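Local coordinates for protein muramoyltetrapeptide carboxypeptidase (Oxalobacter formigenes OXCC13, PDB 6UUK) that probably acts as a serine-type LD-carboxypeptidase of the S66 family, cleaving muramoyl tetrapeptides of the bacterial cell wall, at residues Tyr253-Met258 and Asn294-Trp299; Gln261-Gly266 and Ser302-Pro307. All coordinates share one frame; numbering follows the deposited sequence.

Contact 1 of 2, residues Tyr253-Met258 and Asn294-Trp299; sequences YRVERM and NAMLSW
E256 reaches from one helix to M296 and W299 on the next. Its CB sits 3.5 Å from CG of M296, and the two side chains lie alongside each other, pointing opposite ways. E256 CG lies anti to the backbone N (chi1 -165°), and the chain stays extended beyond it. This carries the carboxylate across to the indole of W299. E256 CG is 4.0 Å from W299 CE3, at the six-membered ring of the indole. E256 CD comes closer, 3.4 Å from W299 CE3. At the tip, OE2 of E256 is 3.1 Å from W299 CE3, and OE1 stands over the outer part of one indole face. The carboxylate and ring planes are 34° apart.

Across the subunit boundary, E256 OE1 is hydrogen-bonded to Y127 of the second subunit and OE2 is in a salt bridge with R131 of that subunit, which also makes a cation-pi contact with W299. W299 NE1 bonds to D101 of the same neighbour.

Between V255 and M296 the contact is apolar. The selenomethionine M296 bends at chi2 and chi3, and its CE ends 3.8 Å from CG1 of V255, which also touches L223 and, on strand 273-280, F279. The axes of 253-258 and 294-299 come within 10.0 Å of each other and run nearly parallel, 19° apart. This is the side-by-side packing of neighbouring helices on a sheet with parallel beta-alpha-beta connections, here in the C-terminal LD-carboxypeptidase domain, with its outer edge at the dimer interface.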
loop_
_atom_site.group_PDB
_atom_site.type_symbol
_atom_site.label_atom_id
_atom_site.label_comp_id
_atom_site.label_asym_id
_atom_site.label_seq_id
_atom_site.Cartn_x
_atom_site.Cartn_y
_atom_site.Cartn_z
ATOM N N TYR B 253 1.545 12.030 -4.393
ATOM C CA TYR B 253 2.678 11.432 -3.694
ATOM C C TYR B 253 2.366 10.005 -3.261
ATOM O O TYR B 253 3.272 9.168 -3.193
ATOM C CB TYR B 253 3.092 12.292 -2.494
ATOM C CG TYR B 253 2.287 12.087 -1.225
ATOM C CD1 TYR B 253 2.666 11.138 -0.282
ATOM C CD2 TYR B 253 1.171 12.863 -0.956
ATOM C CE1 TYR B 253 1.939 10.956 0.880
ATOM C CE2 TYR B 253 0.438 12.689 0.203
ATOM C CZ TYR B 253 0.827 11.735 1.117
ATOM O OH TYR B 253 0.100 11.561 2.272
ATOM N N ARG B 254 1.096 9.709 -2.967
ATOM C CA ARG B 254 0.705 8.326 -2.718
ATOM C C ARG B 254 0.752 7.502 -3.997
ATOM O O ARG B 254 0.981 6.289 -3.945
ATOM C CB ARG B 254 -0.694 8.273 -2.105
ATOM C CG ARG B 254 -0.883 9.163 -0.889
ATOM C CD ARG B 254 -2.314 9.091 -0.378
ATOM N NE ARG B 254 -2.563 10.047 0.697
ATOM C CZ ARG B 254 -2.416 9.774 1.989
ATOM N NH1 ARG B 254 -2.018 8.569 2.373
ATOM N NH2 ARG B 254 -2.666 10.706 2.897
ATOM N N VAL B 255 0.535 8.141 -5.148
ATOM C CA VAL B 255 0.644 7.443 -6.424
ATOM C C VAL B 255 2.105 7.138 -6.734
ATOM O O VAL B 255 2.451 6.021 -7.136
ATOM C CB VAL B 255 -0.010 8.271 -7.545
ATOM C CG1 VAL B 255 0.093 7.543 -8.877
ATOM C CG2 VAL B 255 -1.461 8.571 -7.202
ATOM N N GLU B 256 2.982 8.128 -6.550
ATOM C CA GLU B 256 4.407 7.912 -6.781
ATOM C C GLU B 256 4.981 6.889 -5.811
ATOM O O GLU B 256 5.899 6.142 -6.169
ATOM C CB GLU B 256 5.165 9.232 -6.653
ATOM C CG GLU B 256 6.573 9.203 -7.220
ATOM C CD GLU B 256 7.345 10.470 -6.911
ATOM O OE1 GLU B 256 7.848 10.599 -5.776
ATOM O OE2 GLU B 256 7.438 11.343 -7.799
ATOM N N ARG B 257 4.456 6.843 -4.587
ATOM C CA ARG B 257 4.955 5.900 -3.593
ATOM C C ARG B 257 4.693 4.462 -4.022
ATOM O O ARG B 257 5.607 3.629 -4.037
ATOM C CB ARG B 257 4.309 6.191 -2.239
ATOM C CG ARG B 257 4.783 5.310 -1.099
ATOM C CD ARG B 257 4.111 5.727 0.196
ATOM N NE ARG B 257 2.658 5.755 0.058
ATOM C CZ ARG B 257 1.833 6.317 0.935
ATOM N NH1 ARG B 257 2.316 6.908 2.019
ATOM N NH2 ARG B 257 0.524 6.293 0.725
HETATM N N MSE B 258 3.452 4.154 -4.383
HETATM C CA MSE B 258 3.087 2.805 -4.799
HETATM C C MSE B 258 3.738 2.432 -6.127
HETATM O O MSE B 258 4.012 1.260 -6.385
HETATM C CB MSE B 258 1.567 2.671 -4.892
HETATM C CG MSE B 258 0.871 2.771 -3.545
HETATM SE SE MSE B 258 -1.070 2.705 -3.670
HETATM C CE MSE B 258 -1.489 2.649 -1.766
ATOM N N ASN B 294 1.652 16.530 -12.676
ATOM C CA ASN B 294 2.658 16.794 -13.700
ATOM C C ASN B 294 4.067 16.705 -13.128
ATOM O O ASN B 294 4.964 16.139 -13.762
ATOM C CB ASN B 294 2.422 18.167 -14.328
ATOM C CG ASN B 294 1.140 18.229 -15.134
ATOM O OD1 ASN B 294 0.720 17.242 -15.737
ATOM N ND2 ASN B 294 0.510 19.398 -15.151
ATOM N N ALA B 295 4.280 17.260 -11.932
ATOM C CA ALA B 295 5.596 17.181 -11.306
ATOM C C ALA B 295 5.943 15.751 -10.915
ATOM O O ALA B 295 7.124 15.385 -10.892
ATOM C CB ALA B 295 5.655 18.096 -10.084
HETATM N N MSE B 296 4.940 14.936 -10.609
HETATM C CA MSE B 296 5.162 13.534 -10.278
HETATM C C MSE B 296 5.437 12.730 -11.543
HETATM O O MSE B 296 6.300 11.851 -11.558
HETATM C CB MSE B 296 3.953 12.963 -9.532
HETATM C CG MSE B 296 4.114 11.519 -9.085
HETATM SE SE MSE B 296 3.561 10.202 -10.416
HETATM C CE MSE B 296 1.651 10.586 -10.442
ATOM N N LEU B 297 4.690 13.041 -12.604
ATOM C CA LEU B 297 4.872 12.339 -13.871
ATOM C C LEU B 297 6.241 12.632 -14.472
ATOM O O LEU B 297 6.874 11.741 -15.052
ATOM C CB LEU B 297 3.760 12.729 -14.845
ATOM C CG LEU B 297 3.729 12.017 -16.197
ATOM C CD1 LEU B 297 3.448 10.534 -16.017
ATOM C CD2 LEU B 297 2.693 12.660 -17.106
ATOM N N SER B 298 6.714 13.874 -14.346
ATOM C CA SER B 298 8.036 14.216 -14.859
ATOM C C SER B 298 9.133 13.525 -14.058
ATOM O O SER B 298 10.132 13.071 -14.627
ATOM C CB SER B 298 8.229 15.731 -14.844
ATOM O OG SER B 298 9.500 16.089 -15.359
ATOM N N TRP B 299 8.965 13.438 -12.736
ATOM C CA TRP B 299 9.930 12.712 -11.919
ATOM C C TRP B 299 9.849 11.211 -12.166
ATOM O O TRP B 299 10.866 10.514 -12.079
ATOM C CB TRP B 299 9.705 13.019 -10.438
ATOM C CG TRP B 299 10.775 12.474 -9.541
ATOM C CD1 TRP B 299 11.892 13.128 -9.110
ATOM C CD2 TRP B 299 10.831 11.162 -8.966
ATOM N NE1 TRP B 299 12.640 12.304 -8.303
ATOM C CE2 TRP B 299 12.010 11.093 -8.199
ATOM C CE3 TRP B 299 9.999 10.040 -9.028
ATOM C CZ2 TRP B 299 12.378 9.946 -7.498
ATOM C CZ3 TRP B 299 10.366 8.903 -8.331
ATOM C CH2 TRP B 299 11.544 8.865 -7.576
#

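Contact 2 of 2, residues Gln261-Gly266 and Ser302-Pro307; sequences QLDESG and SRLSIP
With chi1 near 178°, the CG of D263 is turned opposite its backbone N, and the carboxylate faces R303 and L304. R303 bends at chi2 and chi3, which brings NH1 to D263 and E264. The three residues form a salt-bridge network near the C-terminal ends of two helices. R303 NH1 gives a weak hydrogen bond of 3.4 Å to D263 OD2, which lies at the guanidinium edge, in its plane. A second weak bond, also 3.4 Å, runs from R303 NH1 to E264 OE2. The E264 carboxylate stands almost perpendicular to the guanidinium, 87° between planes. The other E264 oxygen, OE1, is hydrogen-bonded to W234 of the second subunit.

The other branch of D263 meets a leucine. OD1 of D263 is 3.5 Å from CD2 of L304, and L268 touches both residues. Replacing D263 by alanine removes OD2 and is likely to leave R303 NH1 with E264 as its one acidic partner in this contact, and to open a gap beside L304 CD2.

A Schellman motif, with G266 at positive phi, closes the helix that carries D263. G266 N bonds to D263 O at 3.1 Å. S265 N and S265 OG reach Q261 O from opposite faces of its carbonyl plane, the hydroxyl at 2.8 Å.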
loop_
_atom_site.group_PDB
_atom_site.type_symbol
_atom_site.label_atom_id
_atom_site.label_comp_id
_atom_site.label_asym_id
_atom_site.label_seq_id
_atom_site.Cartn_x
_atom_site.Cartn_y
_atom_site.Cartn_z
ATOM N N GLN B 261 7.192 1.245 -5.239
ATOM C CA GLN B 261 7.210 -0.137 -4.769
ATOM C C GLN B 261 7.224 -1.107 -5.941
ATOM O O GLN B 261 7.952 -2.106 -5.923
ATOM C CB GLN B 261 6.010 -0.406 -3.863
ATOM C CG GLN B 261 5.966 -1.823 -3.312
ATOM C CD GLN B 261 4.830 -2.036 -2.333
ATOM O OE1 GLN B 261 3.880 -1.254 -2.287
ATOM N NE2 GLN B 261 4.923 -3.096 -1.539
ATOM N N LEU B 262 6.427 -0.828 -6.974
ATOM C CA LEU B 262 6.468 -1.641 -8.183
ATOM C C LEU B 262 7.778 -1.482 -8.941
ATOM O O LEU B 262 8.143 -2.373 -9.713
ATOM C CB LEU B 262 5.295 -1.290 -9.098
ATOM C CG LEU B 262 3.905 -1.394 -8.468
ATOM C CD1 LEU B 262 2.824 -1.035 -9.476
ATOM C CD2 LEU B 262 3.673 -2.784 -7.896
ATOM N N ASP B 263 8.490 -0.371 -8.743
ATOM C CA ASP B 263 9.779 -0.197 -9.399
ATOM C C ASP B 263 10.907 -0.838 -8.597
ATOM O O ASP B 263 11.779 -1.500 -9.170
ATOM C CB ASP B 263 10.052 1.287 -9.633
ATOM C CG ASP B 263 11.404 1.537 -10.271
ATOM O OD1 ASP B 263 11.599 1.146 -11.444
ATOM O OD2 ASP B 263 12.275 2.128 -9.598
ATOM N N GLU B 264 10.902 -0.659 -7.274
ATOM C CA GLU B 264 11.928 -1.277 -6.438
ATOM C C GLU B 264 11.798 -2.796 -6.418
ATOM O O GLU B 264 12.811 -3.503 -6.353
ATOM C CB GLU B 264 11.860 -0.717 -5.016
ATOM C CG GLU B 264 12.253 0.748 -4.915
ATOM C CD GLU B 264 13.720 0.982 -5.222
ATOM O OE1 GLU B 264 14.525 0.046 -5.032
ATOM O OE2 GLU B 264 14.069 2.099 -5.658
ATOM N N SER B 265 10.570 -3.318 -6.476
ATOM C CA SER B 265 10.373 -4.761 -6.545
ATOM C C SER B 265 10.796 -5.348 -7.885
ATOM O O SER B 265 10.850 -6.576 -8.013
ATOM C CB SER B 265 8.909 -5.110 -6.270
ATOM O OG SER B 265 8.508 -4.668 -4.985
ATOM N N GLY B 266 11.088 -4.511 -8.876
ATOM C CA GLY B 266 11.542 -4.975 -10.169
ATOM C C GLY B 266 10.454 -5.251 -11.180
ATOM O O GLY B 266 10.741 -5.856 -12.220
ATOM N N SER B 302 11.636 10.446 -15.481
ATOM C CA SER B 302 13.080 10.553 -15.314
ATOM C C SER B 302 13.644 9.360 -14.554
ATOM O O SER B 302 14.773 8.933 -14.820
ATOM C CB SER B 302 13.434 11.857 -14.598
ATOM O OG SER B 302 13.029 12.983 -15.355
ATOM N N ARG B 303 12.875 8.808 -13.614
ATOM C CA ARG B 303 13.332 7.650 -12.854
ATOM C C ARG B 303 13.162 6.359 -13.647
ATOM O O ARG B 303 14.095 5.553 -13.740
ATOM C CB ARG B 303 12.577 7.566 -11.525
ATOM C CG ARG B 303 12.596 6.184 -10.878
ATOM C CD ARG B 303 13.993 5.786 -10.423
ATOM N NE ARG B 303 14.380 6.451 -9.183
ATOM C CZ ARG B 303 14.217 5.924 -7.974
ATOM N NH1 ARG B 303 13.674 4.723 -7.841
ATOM N NH2 ARG B 303 14.598 6.599 -6.897
ATOM N N LEU B 304 11.982 6.147 -14.223
ATOM C CA LEU B 304 11.703 4.895 -14.911
ATOM C C LEU B 304 12.496 4.793 -16.209
ATOM O O LEU B 304 12.833 5.797 -16.844
ATOM C CB LEU B 304 10.210 4.766 -15.208
ATOM C CG LEU B 304 9.268 4.680 -14.007
ATOM C CD1 LEU B 304 7.879 4.251 -14.457
ATOM C CD2 LEU B 304 9.817 3.730 -12.953
ATOM N N SER B 305 12.794 3.554 -16.598
ATOM C CA SER B 305 13.471 3.267 -17.854
ATOM C C SER B 305 12.510 2.913 -18.980
ATOM O O SER B 305 12.941 2.816 -20.133
ATOM C CB SER B 305 14.475 2.123 -17.663
ATOM O OG SER B 305 13.828 0.951 -17.195
ATOM N N ILE B 306 11.230 2.720 -18.676
ATOM C CA ILE B 306 10.228 2.383 -19.683
ATOM C C ILE B 306 9.404 3.628 -19.983
ATOM O O ILE B 306 9.299 4.520 -19.129
ATOM C CB ILE B 306 9.337 1.221 -19.216
ATOM C CG1 ILE B 306 8.487 1.644 -18.017
ATOM C CG2 ILE B 306 10.188 0.010 -18.865
ATOM C CD1 ILE B 306 7.474 0.604 -17.589
ATOM N N PRO B 307 8.814 3.745 -21.173
ATOM C CA PRO B 307 7.981 4.917 -21.463
ATOM C C PRO B 307 6.674 4.876 -20.687
ATOM O O PRO B 307 6.068 3.817 -20.507
ATOM C CB PRO B 307 7.741 4.816 -22.972
ATOM C CG PRO B 307 7.877 3.361 -23.273
ATOM C CD PRO B 307 8.942 2.855 -22.341
#

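How the contacts relate
Of the two helices, 252-264 comes first, giving 253-258 to contact 1 and then 261-266 to contact 2. The chain next passes through strand 273-280 and enters helix 293-303, which supplies 294-299 and leads into 302-307. Each contact therefore closes a loop of 35 residues. The loops cross, since the segments alternate along the chain. The centres of contacts 1 and 2 are about 12 Å apart. Contact 1 joins the two helices nearer their N-terminal ends. Contact 2 joins the C-terminal end of 252-264 to the last residues of 293-303 and the loop after it. Together they tie the helices before and after strand 273-280, in the run of parallel strands that ends at 308-310, outermost within this chain. Both contacts also touch the second subunit.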